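Local coordinates for organic hydroperoxide resistance protein (Legionella pneumophila, PDB 6MJN) that probably detoxifies organic hydroperoxides by thiol-dependent reduction, as in other members of the OsmC/Ohr family of bacterial peroxidases, at residues T15-H20 against G25-T30; N52-F57 against F99-A104; E66-H71 against H125-Y130; A119-A124 against L142-K147. One frame throughout, in Å; residues are numbered along the deposited sequence.

Contact 1: residues T15-H20 against G25-T30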
loop_
_atom_site.group_PDB
_atom_site.type_symbol
_atom_site.label_atom_id
_atom_site.label_comp_id
_atom_site.label_asym_id
_atom_site.label_seq_id
_atom_site.Cartn_x
_atom_site.Cartn_y
_atom_site.Cartn_z
ATOM N N THR B 15 10.717 0.116 -7.683
ATOM C CA THR B 15 10.583 1.522 -7.344
ATOM C C THR B 15 11.071 1.702 -5.914
ATOM O O THR B 15 10.985 0.784 -5.102
ATOM C CB THR B 15 9.124 2.021 -7.546
ATOM O OG1 THR B 15 9.036 3.424 -7.267
ATOM C CG2 THR B 15 8.131 1.276 -6.640
ATOM N N ILE B 16 11.636 2.869 -5.626
ATOM C CA ILE B 16 12.238 3.144 -4.321
ATOM C C ILE B 16 11.600 4.402 -3.752
ATOM O O ILE B 16 11.531 5.422 -4.448
ATOM C CB ILE B 16 13.765 3.313 -4.441
ATOM C CG1 ILE B 16 14.420 1.981 -4.835
ATOM C CG2 ILE B 16 14.376 3.854 -3.137
ATOM C CD1 ILE B 16 15.862 2.139 -5.269
ATOM N N ALA B 17 11.159 4.340 -2.488
ATOM C CA ALA B 17 10.630 5.509 -1.784
ATOM C C ALA B 17 11.437 5.787 -0.527
ATOM O O ALA B 17 11.928 4.861 0.123
ATOM C CB ALA B 17 9.173 5.327 -1.377
ATOM N N LYS B 18 11.554 7.070 -0.170
ATOM C CA LYS B 18 12.312 7.482 1.010
ATOM C C LYS B 18 11.436 8.431 1.814
ATOM O O LYS B 18 10.893 9.396 1.256
ATOM C CB LYS B 18 13.631 8.145 0.628
ATOM C CG LYS B 18 14.619 7.233 -0.108
ATOM C CD LYS B 18 15.906 7.971 -0.425
ATOM C CE LYS B 18 16.975 7.013 -0.927
ATOM N NZ LYS B 18 18.279 7.707 -1.141
ATOM N N ALA B 19 11.213 8.095 3.086
ATOM C CA ALA B 19 10.383 8.884 3.987
ATOM C C ALA B 19 11.243 9.432 5.114
ATOM O O ALA B 19 12.186 8.781 5.562
ATOM C CB ALA B 19 9.230 8.049 4.576
ATOM N N HIS B 20 10.906 10.645 5.568
ATOM C CA HIS B 20 11.620 11.284 6.664
ATOM C C HIS B 20 10.682 12.273 7.341
ATOM O O HIS B 20 9.679 12.699 6.764
ATOM C CB HIS B 20 12.895 12.000 6.181
ATOM C CG HIS B 20 13.646 12.716 7.264
ATOM N ND1 HIS B 20 13.728 14.091 7.328
ATOM C CD2 HIS B 20 14.351 12.249 8.322
ATOM C CE1 HIS B 20 14.451 14.439 8.377
ATOM N NE2 HIS B 20 14.849 13.339 8.992
ATOM N N GLY B 25 5.807 14.167 8.267
ATOM C CA GLY B 25 6.942 14.343 7.388
ATOM C C GLY B 25 6.610 14.339 5.911
ATOM O O GLY B 25 5.651 14.984 5.462
ATOM N N HIS B 26 7.410 13.596 5.152
ATOM C CA HIS B 26 7.443 13.693 3.703
ATOM C C HIS B 26 7.959 12.370 3.150
ATOM O O HIS B 26 8.810 11.725 3.765
ATOM C CB HIS B 26 8.346 14.853 3.270
ATOM C CG HIS B 26 8.279 15.160 1.813
ATOM N ND1 HIS B 26 7.386 16.069 1.286
ATOM C CD2 HIS B 26 8.990 14.678 0.766
ATOM C CE1 HIS B 26 7.550 16.134 -0.023
ATOM N NE2 HIS B 26 8.513 15.296 -0.363
ATOM N N VAL B 27 7.445 11.967 1.989
ATOM C CA VAL B 27 7.918 10.753 1.320
ATOM C C VAL B 27 7.935 10.983 -0.186
ATOM O O VAL B 27 7.018 11.607 -0.737
ATOM C CB VAL B 27 7.049 9.529 1.703
ATOM C CG1 VAL B 27 5.603 9.732 1.256
ATOM C CG2 VAL B 27 7.623 8.238 1.133
ATOM N N GLU B 28 8.993 10.496 -0.855
ATOM C CA GLU B 28 9.153 10.675 -2.302
ATOM C C GLU B 28 9.695 9.398 -2.919
ATOM O O GLU B 28 10.507 8.701 -2.305
ATOM C CB GLU B 28 10.143 11.804 -2.684
ATOM C CG GLU B 28 9.691 13.214 -2.348
ATOM C CD GLU B 28 10.625 14.331 -2.853
ATOM O OE1 GLU B 28 11.532 14.091 -3.688
ATOM O OE2 GLU B 28 10.430 15.478 -2.397
ATOM N N THR B 29 9.309 9.141 -4.165
ATOM C CA THR B 29 9.973 8.103 -4.931
ATOM C C THR B 29 11.231 8.680 -5.542
ATOM O O THR B 29 11.308 9.879 -5.819
ATOM C CB THR B 29 9.086 7.533 -6.038
ATOM O OG1 THR B 29 8.574 8.594 -6.868
ATOM C CG2 THR B 29 7.933 6.733 -5.442
ATOM N N THR B 30 12.209 7.806 -5.774
ATOM C CA THR B 30 13.485 8.232 -6.330
ATOM C C THR B 30 13.316 8.838 -7.719
ATOM O O THR B 30 14.050 9.768 -8.081
ATOM C CB THR B 30 14.453 7.043 -6.352
ATOM O OG1 THR B 30 14.757 6.656 -4.999
ATOM C CG2 THR B 30 15.742 7.391 -7.079
#
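Residues 15-20 and 26-29 run antiparallel, their strand directions 163° apart, and backbone bonds join Lys18 to Glu28 and His20 to His26 as hydrogen-bonded pairs, with Lys18 N to Glu28 O at 2.9 Å. Beyond the end of the second strand, Thr30 N continues the series by donating to Ile16 O at 2.8 Å. The non-hydrogen-bonded pairs Ala17-Thr29 and Ala19-Val27 lie between these bonds and bring the CA atoms of Ala19 and Val27 to 4.1 Å. One face of the hairpin carries Ala17, Ala19, Val27 and Thr29, all buried. Val27 places CG2 anti to its own N, which leans that methyl against Ala19 CB at 3.8 Å and, slightly farther off, against Ala17 CB. On the other face stand Lys18, His20, His26 and Glu28. There His26 NE2 donates to Glu28 OE2 at 2.8 Å, meeting the anti lone pair of the carboxylate oxygen, which lies 25° out of the imidazole plane. Because His26 ND1 is also bonded to Asp37 OD1, two carboxylates hold the ring and fix its rotation, and they would probably favour a protonated imidazole. At the open end of the hairpin, away from its turn, Ile16 and Thr30 lie side by side, with Ile16 CG2 3.4 Å from Thr30 OG1. Strand 35-37 flanks strand 26-29 on its far edge, where Leu36 packs on Val27, while strand 13-20 pairs antiparallel with a strand of the second subunit, so that this small sheet runs on across the dimer interface.

Contact 2: residues N52-F57 against F99-A104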
loop_
_atom_site.group_PDB
_atom_site.type_symbol
_atom_site.label_atom_id
_atom_site.label_comp_id
_atom_site.label_asym_id
_atom_site.label_seq_id
_atom_site.Cartn_x
_atom_site.Cartn_y
_atom_site.Cartn_z
ATOM N N ASN B 52 -1.676 10.042 4.364
ATOM C CA ASN B 52 -1.109 9.152 5.373
ATOM C C ASN B 52 -1.001 7.749 4.773
ATOM O O ASN B 52 -1.575 7.472 3.706
ATOM C CB ASN B 52 -1.972 9.144 6.650
ATOM C CG ASN B 52 -3.414 8.788 6.365
ATOM O OD1 ASN B 52 -3.693 7.676 5.949
ATOM N ND2 ASN B 52 -4.339 9.727 6.610
ATOM N N PRO B 53 -0.283 6.829 5.436
ATOM C CA PRO B 53 -0.141 5.473 4.874
ATOM C C PRO B 53 -1.452 4.725 4.641
ATOM O O PRO B 53 -1.485 3.892 3.734
ATOM C CB PRO B 53 0.730 4.752 5.916
ATOM C CG PRO B 53 1.554 5.866 6.516
ATOM C CD PRO B 53 0.589 7.018 6.617
ATOM N N GLU B 54 -2.498 4.925 5.459
ATOM C CA GLU B 54 -3.756 4.214 5.200
ATOM C C GLU B 54 -4.376 4.662 3.892
ATOM O O GLU B 54 -4.937 3.837 3.150
ATOM C CB GLU B 54 -4.758 4.419 6.345
ATOM C CG GLU B 54 -4.380 3.656 7.617
ATOM C CD GLU B 54 -3.102 4.169 8.246
ATOM O OE1 GLU B 54 -2.910 5.410 8.335
ATOM O OE2 GLU B 54 -2.273 3.319 8.632
ATOM N N GLN B 55 -4.314 5.975 3.607
ATOM C CA GLN B 55 -4.827 6.487 2.339
ATOM C C GLN B 55 -4.024 5.952 1.166
ATOM O O GLN B 55 -4.579 5.615 0.112
ATOM C CB GLN B 55 -4.798 8.021 2.344
ATOM C CG GLN B 55 -5.843 8.617 3.266
ATOM C CD GLN B 55 -6.107 10.095 3.019
ATOM O OE1 GLN B 55 -5.297 10.812 2.412
ATOM N NE2 GLN B 55 -7.243 10.559 3.508
ATOM N N LEU B 56 -2.705 5.914 1.317
ATOM C CA LEU B 56 -1.867 5.386 0.247
ATOM C C LEU B 56 -2.185 3.929 -0.035
ATOM O O LEU B 56 -2.217 3.518 -1.201
ATOM C CB LEU B 56 -0.398 5.557 0.610
ATOM C CG LEU B 56 -0.017 7.031 0.655
ATOM C CD1 LEU B 56 1.353 7.189 1.285
ATOM C CD2 LEU B 56 -0.054 7.585 -0.765
ATOM N N PHE B 57 -2.458 3.135 1.020
ATOM C CA PHE B 57 -2.792 1.730 0.825
ATOM C C PHE B 57 -4.168 1.598 0.178
ATOM O O PHE B 57 -4.342 0.831 -0.776
ATOM C CB PHE B 57 -2.759 0.990 2.169
ATOM C CG PHE B 57 -2.914 -0.497 2.028
ATOM C CD1 PHE B 57 -1.800 -1.283 1.764
ATOM C CD2 PHE B 57 -4.163 -1.086 2.101
ATOM C CE1 PHE B 57 -1.919 -2.659 1.612
ATOM C CE2 PHE B 57 -4.302 -2.453 1.938
ATOM C CZ PHE B 57 -3.169 -3.242 1.690
ATOM N N PHE B 99 -0.558 -2.709 15.308
ATOM C CA PHE B 99 -1.660 -2.181 14.521
ATOM C C PHE B 99 -1.939 -3.123 13.363
ATOM O O PHE B 99 -1.036 -3.816 12.889
ATOM C CB PHE B 99 -1.346 -0.780 13.997
ATOM C CG PHE B 99 -1.136 0.228 15.089
ATOM C CD1 PHE B 99 -2.219 0.850 15.692
ATOM C CD2 PHE B 99 0.143 0.533 15.532
ATOM C CE1 PHE B 99 -2.028 1.769 16.715
ATOM C CE2 PHE B 99 0.338 1.454 16.555
ATOM C CZ PHE B 99 -0.750 2.068 17.142
ATOM N N LYS B 100 -3.197 -3.154 12.918
ATOM C CA LYS B 100 -3.565 -3.954 11.756
ATOM C C LYS B 100 -4.560 -3.202 10.886
ATOM O O LYS B 100 -5.257 -2.287 11.333
ATOM C CB LYS B 100 -4.166 -5.318 12.159
ATOM C CG LYS B 100 -5.560 -5.245 12.731
ATOM C CD LYS B 100 -6.113 -6.644 13.025
ATOM C CE LYS B 100 -7.427 -6.586 13.808
ATOM N NZ LYS B 100 -8.021 -7.938 14.039
ATOM N N LEU B 101 -4.628 -3.622 9.629
ATOM C CA LEU B 101 -5.555 -3.069 8.650
ATOM C C LEU B 101 -6.729 -4.021 8.423
ATOM O O LEU B 101 -6.583 -5.246 8.526
ATOM C CB LEU B 101 -4.837 -2.815 7.314
ATOM C CG LEU B 101 -3.601 -1.899 7.331
ATOM C CD1 LEU B 101 -3.040 -1.795 5.922
ATOM C CD2 LEU B 101 -3.987 -0.545 7.845
ATOM N N GLY B 102 -7.900 -3.436 8.142
ATOM C CA GLY B 102 -9.011 -4.156 7.540
ATOM C C GLY B 102 -9.489 -3.414 6.321
ATOM O O GLY B 102 -9.299 -2.199 6.188
ATOM N N VAL B 103 -10.113 -4.144 5.381
ATOM C CA VAL B 103 -10.420 -3.607 4.051
ATOM C C VAL B 103 -11.800 -4.075 3.605
ATOM O O VAL B 103 -12.149 -5.252 3.759
ATOM C CB VAL B 103 -9.374 -4.046 2.992
ATOM C CG1 VAL B 103 -9.684 -3.423 1.607
ATOM C CG2 VAL B 103 -7.952 -3.721 3.424
ATOM N N ALA B 104 -12.582 -3.150 3.035
ATOM C CA ALA B 104 -13.788 -3.476 2.283
ATOM C C ALA B 104 -13.615 -2.933 0.874
ATOM O O ALA B 104 -13.227 -1.774 0.702
ATOM C CB ALA B 104 -15.047 -2.885 2.938
#
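With CG of Phe57 anti to the backbone N (chi1 -172°) and CG of Leu101 anti to its carbonyl carbon (chi1 -57°), the two side chains bring a leucine methyl over the face of the aromatic ring between helix and strand. Leu101 CD1 sits 4.1 Å from the centroid of the Phe57 ring and only 11° off the ring normal, a CH-pi contact over the middle of the face. Val103 comes from another direction, its CG2 reaching Phe57 CE2 at 4.1 Å near the plane of the ring. The other leucine branch turns to Glu54, one helical turn before Phe57, where Leu101 CD2 lies 4.2 Å from Glu54 CG, so the aliphatic stem of the glutamate meets the strand. No hydrogen bond crosses between the two segments. The helix start is secured separately: Asn52 is the N-cap, and its OD1 accepts from Gln55 N at 3.0 Å, with the donor tilted out of the plane of the amide carbonyl. Around the ring, Phe57 also meets Tyr130 of its own chain and, edge to face, Tyr130 of the second subunit; the latter's OH bonds to Pro53 O. Val89 of strand 82-93 adds to the packing on Phe57. This is apolar packing of a long helix, 53-76, on the mixed sheet of strands 82-93, 99-110 and 140-146, the helix-on-sheet architecture of the OsmC-like fold, here close to the dimer interface.

Contact 3: residues E66-H71 against H125-Y130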
loop_
_atom_site.group_PDB
_atom_site.type_symbol
_atom_site.label_atom_id
_atom_site.label_comp_id
_atom_site.label_asym_id
_atom_site.label_seq_id
_atom_site.Cartn_x
_atom_site.Cartn_y
_atom_site.Cartn_z
ATOM N N GLU B 66 -8.948 -2.570 -9.569
ATOM C CA GLU B 66 -9.592 -2.181 -10.822
ATOM C C GLU B 66 -8.841 -2.756 -12.019
ATOM O O GLU B 66 -9.453 -3.268 -12.967
ATOM C CB GLU B 66 -9.674 -0.660 -10.936
ATOM C CG GLU B 66 -10.470 -0.228 -12.177
ATOM C CD GLU B 66 -10.223 1.212 -12.583
ATOM O OE1 GLU B 66 -9.712 1.989 -11.752
ATOM O OE2 GLU B 66 -10.545 1.564 -13.738
ATOM N N SER B 67 -7.509 -2.696 -11.986
ATOM C CA SER B 67 -6.710 -3.252 -13.069
ATOM C C SER B 67 -6.900 -4.758 -13.191
ATOM O O SER B 67 -6.934 -5.297 -14.302
ATOM C CB SER B 67 -5.235 -2.916 -12.848
ATOM O OG SER B 67 -4.440 -3.449 -13.882
ATOM N N ALA B 68 -7.013 -5.463 -12.064
ATOM C CA ALA B 68 -7.179 -6.915 -12.121
ATOM C C ALA B 68 -8.541 -7.307 -12.692
ATOM O O ALA B 68 -8.653 -8.314 -13.404
ATOM C CB ALA B 68 -6.991 -7.525 -10.735
ATOM N N ILE B 69 -9.585 -6.540 -12.365
ATOM C CA ILE B 69 -10.886 -6.723 -13.010
ATOM C C ILE B 69 -10.759 -6.556 -14.520
ATOM O O ILE B 69 -11.243 -7.385 -15.301
ATOM C CB ILE B 69 -11.923 -5.741 -12.434
ATOM C CG1 ILE B 69 -12.213 -6.057 -10.964
ATOM C CG2 ILE B 69 -13.203 -5.778 -13.286
ATOM C CD1 ILE B 69 -13.219 -5.060 -10.295
ATOM N N ARG B 70 -10.135 -5.458 -14.957
ATOM C CA ARG B 70 -9.993 -5.236 -16.392
ATOM C C ARG B 70 -9.178 -6.350 -17.040
ATOM O O ARG B 70 -9.481 -6.777 -18.160
ATOM C CB ARG B 70 -9.366 -3.865 -16.661
ATOM C CG ARG B 70 -10.246 -2.707 -16.228
ATOM C CD ARG B 70 -9.704 -1.357 -16.665
ATOM N NE ARG B 70 -10.478 -0.249 -16.106
ATOM C CZ ARG B 70 -11.498 0.347 -16.723
ATOM N NH1 ARG B 70 -11.880 -0.050 -17.933
ATOM N NH2 ARG B 70 -12.138 1.348 -16.126
ATOM N N HIS B 71 -8.164 -6.864 -16.335
ATOM C CA HIS B 71 -7.314 -7.902 -16.917
ATOM C C HIS B 71 -8.076 -9.216 -17.085
ATOM O O HIS B 71 -8.026 -9.846 -18.148
ATOM C CB HIS B 71 -6.067 -8.102 -16.045
ATOM C CG HIS B 71 -5.249 -9.298 -16.428
ATOM N ND1 HIS B 71 -4.362 -9.286 -17.482
ATOM C CD2 HIS B 71 -5.189 -10.546 -15.903
ATOM C CE1 HIS B 71 -3.789 -10.473 -17.590
ATOM N NE2 HIS B 71 -4.279 -11.257 -16.648
ATOM N N HIS B 125 -9.924 -10.904 -7.562
ATOM C CA HIS B 125 -9.362 -10.996 -6.212
ATOM C C HIS B 125 -8.235 -12.026 -6.129
ATOM O O HIS B 125 -7.353 -11.910 -5.270
ATOM C CB HIS B 125 -10.502 -11.332 -5.233
ATOM C CG HIS B 125 -10.165 -11.197 -3.776
ATOM N ND1 HIS B 125 -9.449 -10.138 -3.256
ATOM C CD2 HIS B 125 -10.509 -11.971 -2.717
ATOM C CE1 HIS B 125 -9.353 -10.274 -1.947
ATOM N NE2 HIS B 125 -9.979 -11.384 -1.593
ATOM N N GLU B 126 -8.239 -13.037 -7.003
ATOM C CA GLU B 126 -7.165 -14.021 -7.000
ATOM C C GLU B 126 -5.934 -13.573 -7.777
ATOM O O GLU B 126 -4.889 -14.222 -7.666
ATOM C CB GLU B 126 -7.665 -15.345 -7.588
ATOM C CG GLU B 126 -9.010 -15.807 -7.056
ATOM C CD GLU B 126 -9.437 -17.146 -7.636
ATOM O OE1 GLU B 126 -8.571 -18.030 -7.810
ATOM O OE2 GLU B 126 -10.640 -17.312 -7.924
ATOM N N VAL B 127 -6.037 -12.501 -8.561
ATOM C CA VAL B 127 -4.962 -12.061 -9.439
ATOM C C VAL B 127 -4.292 -10.780 -8.947
ATOM O O VAL B 127 -3.103 -10.571 -9.214
ATOM C CB VAL B 127 -5.516 -11.879 -10.875
ATOM C CG1 VAL B 127 -4.743 -10.818 -11.668
ATOM C CG2 VAL B 127 -5.507 -13.196 -11.600
ATOM N N CYS B 128 -5.006 -9.949 -8.205
ATOM C CA CYS B 128 -4.482 -8.666 -7.770
ATOM C C CYS B 128 -3.296 -8.865 -6.823
ATOM O O CYS B 128 -3.412 -9.620 -5.847
ATOM C CB CYS B 128 -5.624 -7.915 -7.078
ATOM S SG CYS B 128 -5.192 -6.479 -6.223
ATOM N N PRO B 129 -2.140 -8.241 -7.081
ATOM C CA PRO B 129 -0.981 -8.454 -6.190
ATOM C C PRO B 129 -1.181 -7.950 -4.775
ATOM O O PRO B 129 -0.594 -8.519 -3.843
ATOM C CB PRO B 129 0.150 -7.693 -6.896
ATOM C CG PRO B 129 -0.220 -7.773 -8.342
ATOM C CD PRO B 129 -1.736 -7.654 -8.372
ATOM N N TYR B 130 -1.965 -6.886 -4.569
ATOM C CA TYR B 130 -2.305 -6.499 -3.198
ATOM C C TYR B 130 -3.100 -7.598 -2.503
ATOM O O TYR B 130 -2.864 -7.896 -1.327
ATOM C CB TYR B 130 -3.128 -5.221 -3.177
ATOM C CG TYR B 130 -2.380 -3.895 -3.233
ATOM C CD1 TYR B 130 -1.498 -3.600 -4.268
ATOM C CD2 TYR B 130 -2.619 -2.923 -2.266
ATOM C CE1 TYR B 130 -0.850 -2.362 -4.329
ATOM C CE2 TYR B 130 -1.984 -1.694 -2.309
ATOM C CZ TYR B 130 -1.104 -1.421 -3.350
ATOM O OH TYR B 130 -0.492 -0.196 -3.381
#
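Ala68 and Cys128 meet through apolar packing: Ala68 CB, pointing out of helix 53-76, lies 3.9 Å from Cys128 CB, and the same methyl meets Val127 CG1 at 4.1 Å. That valine methyl stands anti to its backbone N (chi1 152°) and extends toward the helix, where it comes within 4.3 Å of His71 CD2, one turn after Ala68. The small alanine allows a close backbone approach, with Ala68 CA and Cys128 CA 5.4 Å apart. No polar bond crosses between the two segments. Cys128 is the N-cap of helix 129-134, and its SG, set anti to the backbone N at chi1 170°, caps a backbone nitrogen a little farther along that helix. On the other side Arg70 grips Glu66 side-on: NE and NH2 both bond to OE2, with NH2 at 2.9 Å, and the oxygen lies almost exactly in the guanidinium plane. Glu66 OE2 also accepts from Gly22 N of the second subunit, which ties this charged pair to the dimer interface. Cys64, one helical turn before Ala68, touches Cys128, and the two are probably the reactive cysteine pair, as in related peroxidases. The chemistry thus divides at Cys128: its CB packs on the methyl of Ala68, whereas its sulfur takes a polar bond at a helix start, which probably helps to set its position beside Cys64.

Contact 4: residues A119-A124 against L142-K147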
loop_
_atom_site.group_PDB
_atom_site.type_symbol
_atom_site.label_atom_id
_atom_site.label_comp_id
_atom_site.label_asym_id
_atom_site.label_seq_id
_atom_site.Cartn_x
_atom_site.Cartn_y
_atom_site.Cartn_z
ATOM N N ALA B 119 -18.902 -13.063 -10.220
ATOM C CA ALA B 119 -17.882 -14.046 -10.584
ATOM C C ALA B 119 -16.608 -13.372 -11.090
ATOM O O ALA B 119 -15.494 -13.854 -10.837
ATOM C CB ALA B 119 -18.437 -15.007 -11.637
ATOM N N LEU B 120 -16.751 -12.275 -11.837
ATOM C CA LEU B 120 -15.579 -11.584 -12.358
ATOM C C LEU B 120 -14.751 -10.987 -11.227
ATOM O O LEU B 120 -13.517 -11.111 -11.216
ATOM C CB LEU B 120 -16.027 -10.503 -13.346
ATOM C CG LEU B 120 -15.050 -9.411 -13.777
ATOM C CD1 LEU B 120 -13.768 -9.987 -14.355
ATOM C CD2 LEU B 120 -15.738 -8.539 -14.807
ATOM N N VAL B 121 -15.417 -10.341 -10.269
ATOM C CA VAL B 121 -14.722 -9.757 -9.126
ATOM C C VAL B 121 -14.013 -10.838 -8.324
ATOM O O VAL B 121 -12.875 -10.646 -7.871
ATOM C CB VAL B 121 -15.724 -8.948 -8.277
ATOM C CG1 VAL B 121 -15.188 -8.692 -6.852
ATOM C CG2 VAL B 121 -16.065 -7.657 -9.013
ATOM N N ALA B 122 -14.654 -11.999 -8.153
ATOM C CA ALA B 122 -14.010 -13.085 -7.416
ATOM C C ALA B 122 -12.714 -13.520 -8.087
ATOM O O ALA B 122 -11.718 -13.796 -7.407
ATOM C CB ALA B 122 -14.959 -14.276 -7.278
ATOM N N LYS B 123 -12.716 -13.613 -9.420
ATOM C CA LYS B 123 -11.505 -13.998 -10.139
ATOM C C LYS B 123 -10.436 -12.923 -10.034
ATOM O O LYS B 123 -9.246 -13.238 -9.897
ATOM C CB LYS B 123 -11.826 -14.271 -11.609
ATOM C CG LYS B 123 -12.673 -15.494 -11.862
ATOM C CD LYS B 123 -12.770 -15.753 -13.363
ATOM C CE LYS B 123 -13.862 -16.756 -13.711
ATOM N NZ LYS B 123 -15.204 -16.169 -13.501
ATOM N N ALA B 124 -10.840 -11.649 -10.108
ATOM C CA ALA B 124 -9.879 -10.561 -9.983
ATOM C C ALA B 124 -9.179 -10.599 -8.630
ATOM O O ALA B 124 -7.972 -10.366 -8.549
ATOM C CB ALA B 124 -10.575 -9.218 -10.200
ATOM N N LEU B 142 -15.751 -8.069 0.053
ATOM C CA LEU B 142 -15.997 -7.671 -1.332
ATOM C C LEU B 142 -17.483 -7.463 -1.585
ATOM O O LEU B 142 -18.313 -8.274 -1.167
ATOM C CB LEU B 142 -15.517 -8.732 -2.333
ATOM C CG LEU B 142 -14.118 -9.320 -2.318
ATOM C CD1 LEU B 142 -14.057 -10.419 -3.383
ATOM C CD2 LEU B 142 -13.089 -8.250 -2.584
ATOM N N SER B 143 -17.816 -6.400 -2.307
ATOM C CA SER B 143 -19.181 -6.239 -2.787
ATOM C C SER B 143 -19.115 -5.713 -4.207
ATOM O O SER B 143 -18.108 -5.131 -4.635
ATOM C CB SER B 143 -19.999 -5.305 -1.897
ATOM O OG SER B 143 -19.456 -3.994 -1.886
ATOM N N VAL B 144 -20.186 -5.926 -4.963
ATOM C CA VAL B 144 -20.197 -5.475 -6.342
ATOM C C VAL B 144 -21.593 -4.993 -6.698
ATOM O O VAL B 144 -22.604 -5.554 -6.264
ATOM C CB VAL B 144 -19.705 -6.579 -7.301
ATOM C CG1 VAL B 144 -20.508 -7.816 -7.100
ATOM C CG2 VAL B 144 -19.769 -6.113 -8.751
ATOM N N SER B 145 -21.633 -3.899 -7.448
ATOM C CA SER B 145 -22.875 -3.341 -7.958
ATOM C C SER B 145 -22.752 -3.237 -9.467
ATOM O O SER B 145 -21.649 -3.056 -10.001
ATOM C CB SER B 145 -23.153 -1.964 -7.360
ATOM O OG SER B 145 -23.311 -2.059 -5.958
ATOM N N VAL B 146 -23.877 -3.383 -10.161
ATOM C CA VAL B 146 -23.877 -3.231 -11.602
ATOM C C VAL B 146 -24.817 -2.083 -11.942
ATOM O O VAL B 146 -25.648 -1.668 -11.131
ATOM C CB VAL B 146 -24.272 -4.532 -12.345
ATOM C CG1 VAL B 146 -23.212 -5.608 -12.097
ATOM C CG2 VAL B 146 -25.634 -5.025 -11.892
ATOM N N LYS B 147 -24.656 -1.551 -13.145
ATOM C CA LYS B 147 -25.465 -0.419 -13.578
ATOM C C LYS B 147 -25.389 -0.274 -15.089
ATOM O O LYS B 147 -24.805 -1.124 -15.763
ATOM C CB LYS B 147 -25.018 0.872 -12.892
ATOM O OXT LYS B 147 -25.914 0.680 -15.667
#
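A 2.9 Å bond from Ala124 N to Leu120 O belongs to the helical turn that carries Val121, the residue that meets Leu142 and Val144 across the contact. Helix 114-125 here lies on the mixed sheet and forms part of a beta-alpha-beta crossover, since strands 99-110 and 140-146 are parallel neighbours joined through the helical region between them. Val121 divides its two methyls between the strand partners. CG1, anti to the backbone N (chi1 162°), meets Leu142 CD1 at 4.0 Å, while CG2 rests against Val144 CG2, also at 4.0 Å, a less certain contact because Val144 adopts two conformations. Leu142 and Val144 are two apart on the strand and so face the helix together, and both side chains run alongside Val121 pointing the opposite way, so the methyls pass one another and do not meet end-on. Ala107 and Ile109 of strand 99-110 also pack on Val121, and on an adjoining flank of the helix, Leu120 and Ala124 touch Ile69 of helix 53-76. Between the two apolar strand residues, Ser143 points away from the helix, and its OG is hydrogen-bonded to His106 ND1.

Contact 2 is wholly buried near the middle of the chain, contacts 3 and 4 are partly buried, and contact 1 lies farthest out. Contact 1 alone of the four is held by hydrogen bonds between its segments; the other three rely on apolar side chains. Contacts 2 and 3 use separate parts of helix 53-76, its start and its second half, and meet where Phe57 O approaches Tyr130, whereas contacts 2 and 4 reach neighbouring strands of one mixed sheet. Contacts 3 and 4 touch through Ala68 and Ile69 packing on Ala124, so helix 114-125 packs beside the long helix as well as on strand 140-146. Contacts 1, 2 and 3 touch the second subunit; contact 4 does not.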